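Designed helical repeat protein (PDB 5CWD) has no known biological function and was designed de novo as a helical repeat protein to explore the range of possible repeat architectures. Local coordinates at residues D33-A38 with A80-M85; N22-A27 with A72-L77; A90-C95 with A133-E138. One frame throughout, in Å; residues are numbered along the deposited sequence.

Contact 1: residues D33-A38 with A80-M85; sequences DCLEVA and AKQAGM
Leu35 of helix 24-40 points its branched end at Gln82 and Ala83, near the C-terminal end of helix 66-83. Leu35 CD1 comes within 3.3 Å of Gln82 CG and also approaches the backbone carbonyl oxygen of Gln82, while the Ala83 methyl is shared equally, its CB lying 3.8 Å from both Leu35 CD1 and Leu35 CD2. The leucine CG stands beside its backbone N (chi1 -62°), which carries both methyls across toward the neighbouring helix. The tight part lies round the buried Leu35, whose methyls press on carbon atoms and on the peptide between Gln82 and Ala83; no hydrogen bond crosses. Ala83 also rests on Ala49 of helix 45-63.

The other side is looser. Of its side chain, Gln82 offers CB and CG to the leucine; a bend at chi2 (91°) turns the amide away, and Gln82 OE1 ends 5.4 Å from Leu35 CD1, on the partly exposed margin. Just beyond, the chain leaves helical geometry at Gly84, whose phi is +65°, and Met85 N donates to Ala80 O over 3.0 Å. That i to i+5 bond and the positive phi are features of a Schellman-type helix end. Leucine-on-alanine packing between next-but-one helices, beside such a glycine turn, fits a designed helical repeat fold.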
ATOM      1  N   ASP A  33      16.697   0.074  -8.420  1.00 60.84           N
ATOM      2  CA  ASP A  33      17.312   1.362  -8.121  1.00 60.69           C
ATOM      3  C   ASP A  33      17.098   1.731  -6.656  1.00 59.67           C
ATOM      4  O   ASP A  33      18.042   2.129  -5.961  1.00 61.91           O
ATOM      5  CB  ASP A  33      16.749   2.457  -9.030  1.00 65.44           C
ATOM      6  CG  ASP A  33      17.283   2.371 -10.450  1.00 68.69           C
ATOM      7  OD1 ASP A  33      18.494   2.604 -10.645  1.00 69.38           O
ATOM      8  OD2 ASP A  33      16.491   2.085 -11.373  1.00 69.21           O
ATOM      9  N   CYS A  34      15.858   1.598  -6.192  1.00 58.67           N
ATOM     10  CA  CYS A  34      15.529   1.866  -4.794  1.00 58.64           C
ATOM     11  C   CYS A  34      16.439   1.079  -3.854  1.00 57.68           C
ATOM     12  O   CYS A  34      17.019   1.639  -2.918  1.00 57.69           O
ATOM     13  CB  CYS A  34      14.064   1.524  -4.516  1.00 58.12           C
ATOM     14  SG  CYS A  34      13.641   1.414  -2.764  1.00 54.64           S
ATOM     15  N   LEU A  35      16.571  -0.217  -4.113  1.00 57.94           N
ATOM     16  CA  LEU A  35      17.425  -1.065  -3.290  1.00 57.58           C
ATOM     17  C   LEU A  35      18.894  -0.663  -3.401  1.00 60.44           C
ATOM     18  O   LEU A  35      19.607  -0.636  -2.398  1.00 60.04           O
ATOM     19  CB  LEU A  35      17.264  -2.535  -3.677  1.00 58.09           C
ATOM     20  CG  LEU A  35      15.885  -3.175  -3.494  1.00 56.10           C
ATOM     21  CD1 LEU A  35      16.021  -4.687  -3.499  1.00 57.56           C
ATOM     22  CD2 LEU A  35      15.198  -2.706  -2.222  1.00 56.42           C
ATOM     23  N   GLU A  36      19.349  -0.362  -4.614  1.00 60.47           N
ATOM     24  CA  GLU A  36      20.730   0.071  -4.807  1.00 58.75           C
ATOM     25  C   GLU A  36      21.034   1.306  -3.966  1.00 58.87           C
ATOM     26  O   GLU A  36      22.000   1.322  -3.205  1.00 59.91           O
ATOM     27  CB  GLU A  36      21.011   0.362  -6.281  1.00 61.74           C
ATOM     28  CG  GLU A  36      22.401   0.935  -6.532  1.00 64.14           C
ATOM     29  CD  GLU A  36      22.712   1.113  -8.005  1.00 69.03           C
ATOM     30  OE1 GLU A  36      21.922   0.637  -8.848  1.00 69.11           O
ATOM     31  OE2 GLU A  36      23.753   1.732  -8.318  1.00 69.69           O
ATOM     32  N   VAL A  37      20.210   2.341  -4.102  1.00 60.77           N
ATOM     33  CA  VAL A  37      20.413   3.561  -3.325  1.00 58.18           C
ATOM     34  C   VAL A  37      20.263   3.266  -1.835  1.00 58.48           C
ATOM     35  O   VAL A  37      20.981   3.836  -1.013  1.00 59.13           O
ATOM     36  CB  VAL A  37      19.431   4.673  -3.741  1.00 59.35           C
ATOM     37  CG1 VAL A  37      19.543   5.887  -2.816  1.00 59.02           C
ATOM     38  CG2 VAL A  37      19.697   5.086  -5.179  1.00 61.54           C
ATOM     39  N   ALA A  38      19.333   2.382  -1.487  1.00 59.08           N
ATOM     40  CA  ALA A  38      19.179   1.968  -0.098  1.00 56.84           C
ATOM     41  C   ALA A  38      20.443   1.275   0.401  1.00 58.62           C
ATOM     42  O   ALA A  38      20.811   1.412   1.569  1.00 58.78           O
ATOM     43  CB  ALA A  38      17.983   1.057   0.051  1.00 57.94           C
ATOM     44  N   ALA A  80       9.707  -6.174  -2.813  1.00 54.45           N
ATOM     45  CA  ALA A  80       9.721  -7.111  -1.695  1.00 54.12           C
ATOM     46  C   ALA A  80      10.518  -8.365  -2.052  1.00 55.84           C
ATOM     47  O   ALA A  80      11.403  -8.779  -1.304  1.00 55.27           O
ATOM     48  CB  ALA A  80       8.308  -7.480  -1.289  1.00 54.20           C
ATOM     49  N   LYS A  81      10.202  -8.967  -3.196  1.00 58.94           N
ATOM     50  CA  LYS A  81      10.940 -10.137  -3.668  1.00 57.47           C
ATOM     51  C   LYS A  81      12.393  -9.773  -3.938  1.00 56.77           C
ATOM     52  O   LYS A  81      13.289 -10.600  -3.781  1.00 58.33           O
ATOM     53  CB  LYS A  81      10.306 -10.713  -4.935  1.00 59.98           C
ATOM     54  CG  LYS A  81       9.840 -12.154  -4.792  1.00 65.02           C
ATOM     55  CD  LYS A  81       9.303 -12.706  -6.105  1.00 68.24           C
ATOM     56  CE  LYS A  81       8.895 -14.167  -5.968  1.00 70.07           C
ATOM     57  NZ  LYS A  81       8.199 -14.672  -7.185  1.00 73.22           N
ATOM     58  N   GLN A  82      12.614  -8.530  -4.351  1.00 57.44           N
ATOM     59  CA  GLN A  82      13.952  -8.043  -4.660  1.00 59.06           C
ATOM     60  C   GLN A  82      14.766  -7.826  -3.384  1.00 59.68           C
ATOM     61  O   GLN A  82      15.980  -8.042  -3.364  1.00 58.60           O
ATOM     62  CB  GLN A  82      13.862  -6.735  -5.456  1.00 59.59           C
ATOM     63  CG  GLN A  82      15.132  -6.360  -6.212  1.00 61.56           C
ATOM     64  CD  GLN A  82      15.158  -6.895  -7.631  1.00 66.74           C
ATOM     65  OE1 GLN A  82      16.121  -7.543  -8.044  1.00 69.01           O
ATOM     66  NE2 GLN A  82      14.103  -6.613  -8.392  1.00 67.48           N
ATOM     67  N   ALA A  83      14.085  -7.407  -2.320  1.00 59.34           N
ATOM     68  CA  ALA A  83      14.741  -7.030  -1.072  1.00 55.65           C
ATOM     69  C   ALA A  83      14.812  -8.178  -0.069  1.00 55.50           C
ATOM     70  O   ALA A  83      15.315  -8.008   1.042  1.00 56.50           O
ATOM     71  CB  ALA A  83      14.014  -5.849  -0.451  1.00 56.79           C
ATOM     72  N   GLY A  84      14.307  -9.344  -0.455  1.00 55.77           N
ATOM     73  CA  GLY A  84      14.285 -10.487   0.438  1.00 52.38           C
ATOM     74  C   GLY A  84      13.391 -10.260   1.644  1.00 56.49           C
ATOM     75  O   GLY A  84      13.599 -10.865   2.698  1.00 55.38           O
ATOM     76  N   MET A  85      12.401  -9.383   1.496  1.00 57.31           N
ATOM     77  CA  MET A  85      11.412  -9.147   2.545  1.00 52.38           C
ATOM     78  C   MET A  85      10.246 -10.115   2.373  1.00 50.94           C
ATOM     79  O   MET A  85       9.904 -10.471   1.247  1.00 52.97           O
ATOM     80  CB  MET A  85      10.909  -7.702   2.509  1.00 51.48           C
ATOM     81  CG  MET A  85       9.763  -7.426   3.478  1.00 52.01           C
ATOM     82  SD  MET A  85       9.274  -5.691   3.591  1.00 55.84           S
ATOM     83  CE  MET A  85       8.856  -5.315   1.892  1.00 54.31           C
TER

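Contact 2: residues N22-A27 with A72-L77; sequences NDEEVA and AAKACL
A chi1 of -91° together with a bend at chi2 (50°) sets Glu24 CG against CD and CE of Lys74, while the lysine, its CG anti to the backbone N (chi1 173°), sends its chain across to meet it. Both belong to the all-helical repeat fold, in which helix 24-40 lies against helix 66-83, the next helix but one along the chain. The two side chains run at about a right angle to each other, and the touch is made by their aliphatic parts, Glu24 CG lying 3.9 Å from Lys74 CE. The charged ends do not close on each other, since Glu24 OE1 and Lys74 NZ stay 5.5 Å apart; any attraction between them would act through space, near the exposed side. Lys74 also touches Gln124 of helix 108-125.

Deeper in, the contact shrinks to methyl groups. Ala27 directs its CB toward helix 66-83, and because neither residue has more than a methyl here, the backbones approach closely, with Ala27 CA and Ala75 CA 5.6 Å apart. Elsewhere on helix 66-83, Cys76 is disulfide-bonded to Cys53 and Ala72 meets Phe94 of helix 87-105. The innermost touch is a methyl pair, Ala27 CB to Ala75 CB at 4.0 Å.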
ATOM      1  N   ASN A  22       2.762   1.321 -16.770  1.00 71.47           N
ATOM      2  CA  ASN A  22       2.047   0.047 -16.764  1.00 71.79           C
ATOM      3  C   ASN A  22       2.977  -1.119 -17.075  1.00 75.83           C
ATOM      4  O   ASN A  22       2.665  -2.265 -16.758  1.00 77.29           O
ATOM      5  CB  ASN A  22       0.883   0.064 -17.761  1.00 70.83           C
ATOM      6  CG  ASN A  22       1.141   0.964 -18.950  1.00 72.36           C
ATOM      7  OD1 ASN A  22       1.735   0.548 -19.944  1.00 72.53           O
ATOM      8  ND2 ASN A  22       0.694   2.211 -18.850  1.00 70.63           N
ATOM      9  N   ASP A  23       4.117  -0.829 -17.695  1.00 76.45           N
ATOM     10  CA  ASP A  23       5.118  -1.859 -17.958  1.00 79.30           C
ATOM     11  C   ASP A  23       5.799  -2.282 -16.658  1.00 79.33           C
ATOM     12  O   ASP A  23       6.165  -1.442 -15.837  1.00 80.11           O
ATOM     13  CB  ASP A  23       6.159  -1.362 -18.963  1.00 79.01           C
ATOM     14  CG  ASP A  23       7.189  -2.425 -19.312  1.00 80.91           C
ATOM     15  OD1 ASP A  23       6.822  -3.618 -19.381  1.00 77.72           O
ATOM     16  OD2 ASP A  23       8.369  -2.068 -19.519  1.00 83.47           O
ATOM     17  N   GLU A  24       5.969  -3.589 -16.483  1.00 79.07           N
ATOM     18  CA  GLU A  24       6.529  -4.136 -15.251  1.00 79.67           C
ATOM     19  C   GLU A  24       8.035  -3.911 -15.141  1.00 79.05           C
ATOM     20  O   GLU A  24       8.550  -3.644 -14.054  1.00 78.54           O
ATOM     21  CB  GLU A  24       6.219  -5.631 -15.154  1.00 79.13           C
ATOM     22  CG  GLU A  24       4.920  -5.945 -14.427  1.00 82.15           C
ATOM     23  CD  GLU A  24       3.745  -5.135 -14.943  1.00 83.20           C
ATOM     24  OE1 GLU A  24       2.786  -4.913 -14.171  1.00 80.77           O
ATOM     25  OE2 GLU A  24       3.776  -4.724 -16.122  1.00 85.11           O
ATOM     26  N   GLU A  25       8.733  -4.019 -16.267  1.00 78.57           N
ATOM     27  CA  GLU A  25      10.186  -3.874 -16.288  1.00 79.26           C
ATOM     28  C   GLU A  25      10.599  -2.543 -15.674  1.00 78.26           C
ATOM     29  O   GLU A  25      11.626  -2.443 -14.997  1.00 78.95           O
ATOM     30  CB  GLU A  25      10.714  -3.987 -17.721  1.00 82.90           C
ATOM     31  CG  GLU A  25      10.258  -5.249 -18.439  1.00 87.75           C
ATOM     32  CD  GLU A  25      10.499  -6.507 -17.621  1.00 90.94           C
ATOM     33  OE1 GLU A  25      11.646  -6.715 -17.171  1.00 93.37           O
ATOM     34  OE2 GLU A  25       9.537  -7.281 -17.418  1.00 86.61           O
ATOM     35  N   VAL A  26       9.776  -1.525 -15.903  1.00 77.61           N
ATOM     36  CA  VAL A  26       9.992  -0.215 -15.309  1.00 76.96           C
ATOM     37  C   VAL A  26       9.933  -0.319 -13.788  1.00 72.79           C
ATOM     38  O   VAL A  26      10.787   0.225 -13.085  1.00 69.58           O
ATOM     39  CB  VAL A  26       8.944   0.803 -15.805  1.00 74.17           C
ATOM     40  CG1 VAL A  26       9.166   2.169 -15.165  1.00 73.52           C
ATOM     41  CG2 VAL A  26       8.993   0.913 -17.323  1.00 74.50           C
ATOM     42  N   ALA A  27       8.925  -1.028 -13.289  1.00 71.77           N
ATOM     43  CA  ALA A  27       8.745  -1.205 -11.855  1.00 69.63           C
ATOM     44  C   ALA A  27       9.907  -1.993 -11.257  1.00 68.29           C
ATOM     45  O   ALA A  27      10.433  -1.636 -10.202  1.00 67.40           O
ATOM     46  CB  ALA A  27       7.425  -1.903 -11.570  1.00 68.12           C
ATOM     47  N   ALA A  72       0.878  -1.013  -8.641  1.00 55.30           N
ATOM     48  CA  ALA A  72       1.482  -0.707  -7.349  1.00 55.65           C
ATOM     49  C   ALA A  72       1.649  -1.972  -6.521  1.00 54.07           C
ATOM     50  O   ALA A  72       2.668  -2.162  -5.852  1.00 53.53           O
ATOM     51  CB  ALA A  72       0.637   0.302  -6.599  1.00 56.33           C
ATOM     52  N   ALA A  73       0.636  -2.831  -6.574  1.00 55.70           N
ATOM     53  CA  ALA A  73       0.681  -4.112  -5.884  1.00 54.33           C
ATOM     54  C   ALA A  73       1.880  -4.931  -6.343  1.00 55.48           C
ATOM     55  O   ALA A  73       2.782  -5.248  -5.547  1.00 55.75           O
ATOM     56  CB  ALA A  73      -0.609  -4.884  -6.117  1.00 53.10           C
ATOM     57  N   LYS A  74       1.894  -5.265  -7.631  1.00 57.33           N
ATOM     58  CA  LYS A  74       2.968  -6.092  -8.168  1.00 57.77           C
ATOM     59  C   LYS A  74       4.328  -5.454  -7.904  1.00 56.98           C
ATOM     60  O   LYS A  74       5.283  -6.152  -7.572  1.00 58.48           O
ATOM     61  CB  LYS A  74       2.788  -6.332  -9.667  1.00 60.80           C
ATOM     62  CG  LYS A  74       3.979  -7.049 -10.300  1.00 66.39           C
ATOM     63  CD  LYS A  74       3.565  -8.046 -11.369  1.00 71.83           C
ATOM     64  CE  LYS A  74       4.757  -8.879 -11.823  1.00 75.04           C
ATOM     65  NZ  LYS A  74       4.364  -9.963 -12.762  1.00 82.94           N
ATOM     66  N   ALA A  75       4.409  -4.133  -8.044  1.00 56.97           N
ATOM     67  CA  ALA A  75       5.658  -3.413  -7.796  1.00 56.90           C
ATOM     68  C   ALA A  75       6.119  -3.595  -6.356  1.00 55.26           C
ATOM     69  O   ALA A  75       7.287  -3.908  -6.098  1.00 55.86           O
ATOM     70  CB  ALA A  75       5.489  -1.939  -8.111  1.00 57.44           C
ATOM     71  N   CYS A  76       5.197  -3.384  -5.420  1.00 54.06           N
ATOM     72  CA  CYS A  76       5.480  -3.608  -4.010  1.00 53.18           C
ATOM     73  C   CYS A  76       6.001  -5.019  -3.796  1.00 55.38           C
ATOM     74  O   CYS A  76       7.049  -5.227  -3.172  1.00 56.86           O
ATOM     75  CB  CYS A  76       4.228  -3.381  -3.166  1.00 53.30           C
ATOM     76  SG  CYS A  76       4.383  -3.964  -1.464  1.00 51.79           S
ATOM     77  N   LEU A  77       5.270  -5.993  -4.327  1.00 54.20           N
ATOM     78  CA  LEU A  77       5.691  -7.381  -4.199  1.00 53.61           C
ATOM     79  C   LEU A  77       7.006  -7.624  -4.939  1.00 54.34           C
ATOM     80  O   LEU A  77       7.783  -8.503  -4.564  1.00 54.97           O
ATOM     81  CB  LEU A  77       4.605  -8.319  -4.719  1.00 51.13           C
ATOM     82  CG  LEU A  77       3.268  -8.206  -3.986  1.00 52.59           C
ATOM     83  CD1 LEU A  77       2.224  -9.100  -4.637  1.00 57.47           C
ATOM     84  CD2 LEU A  77       3.420  -8.544  -2.508  1.00 52.07           C
TER

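Contact 3: residues A90-C95 with A133-E138; sequences AARSFC and ARSFCE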
ATOM      1  N   ALA A  90       5.045  -7.122   3.365  1.00 53.41           N
ATOM      2  CA  ALA A  90       4.847  -6.176   2.278  1.00 48.90           C
ATOM      3  C   ALA A  90       3.375  -5.853   2.115  1.00 48.06           C
ATOM      4  O   ALA A  90       2.972  -4.691   2.150  1.00 53.45           O
ATOM      5  CB  ALA A  90       5.407  -6.741   0.988  1.00 49.70           C
ATOM      6  N   ALA A  91       2.574  -6.896   1.955  1.00 46.96           N
ATOM      7  CA  ALA A  91       1.150  -6.738   1.720  1.00 46.61           C
ATOM      8  C   ALA A  91       0.468  -6.023   2.877  1.00 47.47           C
ATOM      9  O   ALA A  91      -0.378  -5.153   2.662  1.00 49.30           O
ATOM     10  CB  ALA A  91       0.513  -8.085   1.487  1.00 48.94           C
ATOM     11  N   ARG A  92       0.831  -6.390   4.103  1.00 49.28           N
ATOM     12  CA  ARG A  92       0.265  -5.737   5.279  1.00 49.92           C
ATOM     13  C   ARG A  92       0.579  -4.244   5.281  1.00 49.88           C
ATOM     14  O   ARG A  92      -0.319  -3.411   5.453  1.00 51.72           O
ATOM     15  CB  ARG A  92       0.792  -6.377   6.562  1.00 52.94           C
ATOM     16  CG  ARG A  92       0.141  -5.836   7.832  1.00 57.59           C
ATOM     17  CD  ARG A  92       0.755  -6.443   9.084  1.00 61.32           C
ATOM     18  NE  ARG A  92       0.729  -7.902   9.054  1.00 66.46           N
ATOM     19  CZ  ARG A  92      -0.369  -8.635   9.217  1.00 66.03           C
ATOM     20  NH1 ARG A  92      -1.543  -8.048   9.415  1.00 61.39           N
ATOM     21  NH2 ARG A  92      -0.292  -9.958   9.176  1.00 65.67           N
ATOM     22  N   SER A  93       1.852  -3.911   5.094  1.00 49.84           N
ATOM     23  CA  SER A  93       2.273  -2.512   5.076  1.00 51.14           C
ATOM     24  C   SER A  93       1.547  -1.747   3.973  1.00 50.83           C
ATOM     25  O   SER A  93       1.042  -0.642   4.195  1.00 53.48           O
ATOM     26  CB  SER A  93       3.788  -2.406   4.884  1.00 53.00           C
ATOM     27  OG  SER A  93       4.191  -2.998   3.661  1.00 52.78           O
ATOM     28  N   PHE A  94       1.497  -2.348   2.788  1.00 49.10           N
ATOM     29  CA  PHE A  94       0.780  -1.775   1.657  1.00 48.24           C
ATOM     30  C   PHE A  94      -0.672  -1.485   2.022  1.00 49.14           C
ATOM     31  O   PHE A  94      -1.161  -0.371   1.818  1.00 50.42           O
ATOM     32  CB  PHE A  94       0.838  -2.726   0.461  1.00 50.59           C
ATOM     33  CG  PHE A  94       0.379  -2.112  -0.834  1.00 52.54           C
ATOM     34  CD1 PHE A  94      -0.960  -1.836  -1.055  1.00 48.97           C
ATOM     35  CD2 PHE A  94       1.290  -1.820  -1.836  1.00 53.69           C
ATOM     36  CE1 PHE A  94      -1.378  -1.280  -2.244  1.00 50.20           C
ATOM     37  CE2 PHE A  94       0.875  -1.261  -3.029  1.00 53.49           C
ATOM     38  CZ  PHE A  94      -0.459  -0.991  -3.233  1.00 51.56           C
ATOM     39  N   CYS A  95      -1.356  -2.493   2.557  1.00 50.12           N
ATOM     40  CA  CYS A  95      -2.758  -2.350   2.941  1.00 50.73           C
ATOM     41  C   CYS A  95      -2.961  -1.249   3.973  1.00 50.83           C
ATOM     42  O   CYS A  95      -3.822  -0.384   3.803  1.00 50.26           O
ATOM     43  CB  CYS A  95      -3.297  -3.669   3.490  1.00 50.39           C
ATOM     44  SG  CYS A  95      -3.523  -4.945   2.237  1.00 52.93           S
ATOM     45  N   ALA A 133      -8.184  -7.619   4.759  1.00 51.45           N
ATOM     46  CA  ALA A 133      -9.339  -6.769   5.011  1.00 53.06           C
ATOM     47  C   ALA A 133      -9.322  -6.237   6.440  1.00 53.66           C
ATOM     48  O   ALA A 133      -9.545  -5.046   6.683  1.00 54.06           O
ATOM     49  CB  ALA A 133     -10.615  -7.539   4.753  1.00 56.02           C
ATOM     50  N   ARG A 134      -9.049  -7.137   7.377  1.00 55.54           N
ATOM     51  CA  ARG A 134      -9.014  -6.804   8.795  1.00 55.21           C
ATOM     52  C   ARG A 134      -7.919  -5.780   9.079  1.00 52.70           C
ATOM     53  O   ARG A 134      -8.132  -4.817   9.817  1.00 51.64           O
ATOM     54  CB  ARG A 134      -8.795  -8.071   9.621  1.00 56.63           C
ATOM     55  CG  ARG A 134      -9.126  -7.940  11.094  1.00 61.15           C
ATOM     56  CD  ARG A 134      -9.000  -9.286  11.786  1.00 61.65           C
ATOM     57  NE  ARG A 134      -8.809  -9.158  13.228  1.00 64.95           N
ATOM     58  CZ  ARG A 134      -8.446 -10.159  14.026  1.00 69.36           C
ATOM     59  NH1 ARG A 134      -8.231 -11.370  13.527  1.00 67.48           N
ATOM     60  NH2 ARG A 134      -8.293  -9.950  15.328  1.00 70.90           N
ATOM     61  N   SER A 135      -6.749  -5.993   8.482  1.00 51.89           N
ATOM     62  CA  SER A 135      -5.641  -5.054   8.604  1.00 54.16           C
ATOM     63  C   SER A 135      -6.046  -3.681   8.084  1.00 54.97           C
ATOM     64  O   SER A 135      -5.823  -2.665   8.746  1.00 56.07           O
ATOM     65  CB  SER A 135      -4.416  -5.559   7.840  1.00 57.05           C
ATOM     66  OG  SER A 135      -4.006  -6.831   8.313  1.00 62.48           O
ATOM     67  N   PHE A 136      -6.635  -3.666   6.891  1.00 54.44           N
ATOM     68  CA  PHE A 136      -7.124  -2.433   6.277  1.00 51.61           C
ATOM     69  C   PHE A 136      -8.083  -1.691   7.205  1.00 53.05           C
ATOM     70  O   PHE A 136      -7.835  -0.537   7.600  1.00 56.02           O
ATOM     71  CB  PHE A 136      -7.821  -2.756   4.955  1.00 52.08           C
ATOM     72  CG  PHE A 136      -8.088  -1.556   4.089  1.00 53.22           C
ATOM     73  CD1 PHE A 136      -9.107  -0.669   4.396  1.00 54.41           C
ATOM     74  CD2 PHE A 136      -7.331  -1.326   2.950  1.00 53.41           C
ATOM     75  CE1 PHE A 136      -9.363   0.426   3.588  1.00 54.24           C
ATOM     76  CE2 PHE A 136      -7.580  -0.230   2.141  1.00 53.70           C
ATOM     77  CZ  PHE A 136      -8.598   0.646   2.461  1.00 53.84           C
ATOM     78  N   CYS A 137      -9.177  -2.362   7.554  1.00 51.35           N
ATOM     79  CA  CYS A 137     -10.196  -1.758   8.396  1.00 52.33           C
ATOM     80  C   CYS A 137      -9.583  -1.260   9.700  1.00 52.61           C
ATOM     81  O   CYS A 137      -9.763  -0.101  10.083  1.00 54.06           O
ATOM     82  CB  CYS A 137     -11.316  -2.757   8.684  1.00 53.67           C
ATOM     83  SG  CYS A 137     -12.754  -2.031   9.506  1.00 65.48           S
ATOM     84  N   GLU A 138      -8.835  -2.132  10.367  1.00 51.64           N
ATOM     85  CA  GLU A 138      -8.261  -1.790  11.659  1.00 52.57           C
ATOM     86  C   GLU A 138      -7.288  -0.623  11.525  1.00 53.28           C
ATOM     87  O   GLU A 138      -7.199   0.217  12.417  1.00 54.99           O
ATOM     88  CB  GLU A 138      -7.558  -2.999  12.275  1.00 56.85           C
ATOM     89  CG  GLU A 138      -7.216  -2.838  13.757  1.00 63.57           C
ATOM     90  CD  GLU A 138      -8.444  -2.814  14.658  1.00 66.77           C
ATOM     91  OE1 GLU A 138      -9.575  -2.965  14.146  1.00 63.90           O
ATOM     92  OE2 GLU A 138      -8.275  -2.647  15.885  1.00 66.98           O
TER
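Cys95 and Phe136 make the buried half of this contact, Arg92 and Ser135 the more open half, where helix 87-105 meets helix 129-147. In the helical repeat fold these are next-but-one helices, with helix 108-125 between them in sequence. The backbone oxygen Cys95 O approaches the Phe136 ring obliquely, nearer to CD2 than to CE2. The helices come close here, Cys95 CA being 5.5 Å from Phe136 CA, and Cys95 turns its CB toward the other helix; even so, it is the carbonyl and not the sulfur that makes the nearest touch.

On the open half the backbones stand farther apart, with Arg92 CA 6.8 Å from Ser135 CA, and Arg92 reaches over with its guanidinium. CG is anti to the backbone N (chi1 -174°) and the chain stays extended until it bends at chi3 (-54°), which brings Arg92 NH1 to 3.0 Å from Ser135 OG. The angle is poor for a hydrogen bond, and the hydroxyl approaches the guanidinium obliquely. Ser135 OG is instead hydrogen-bonded to Glu131 O, one turn back in its own helix, so the serine is held by its own backbone rather than by the arginine. The other terminal nitrogen, Arg92 NH2, has the like charge of Lys88 NZ close by.

A second layer packs round Phe136 and Cys95. Phe136 lies on Cys118 of helix 108-125, the disulfide partner of Cys95, and also on Ala114 of that helix and on Ala159 and Val163 of helix 150-167. Within this surround the phenylalanine holds its CG anti to the backbone N (chi1 -167°), which sets Phe136 CD2 3.7 Å from Cys95 O.

From the N terminus, contact 2 opens first, at 22-27, and contact 1 opens soon after, at 33-38, on the same helix 24-40. Contact 2 closes at 72-77 and contact 1 at 80-85, both on helix 66-83, so the two cross rather than nest and fasten one helix pair at two levels, their centres about 13 Å apart. Contact 3 follows in series, opening at 90-95 only after both have closed and ending at 133-138, which ties helix 87-105 to helix 129-147. The junction between the two groups is made by packing: Ala90 meets Ala80 and Met85 of contact 1, and the Phe94 ring lies against Cys76 and the backbone N of Ala73 in contact 2.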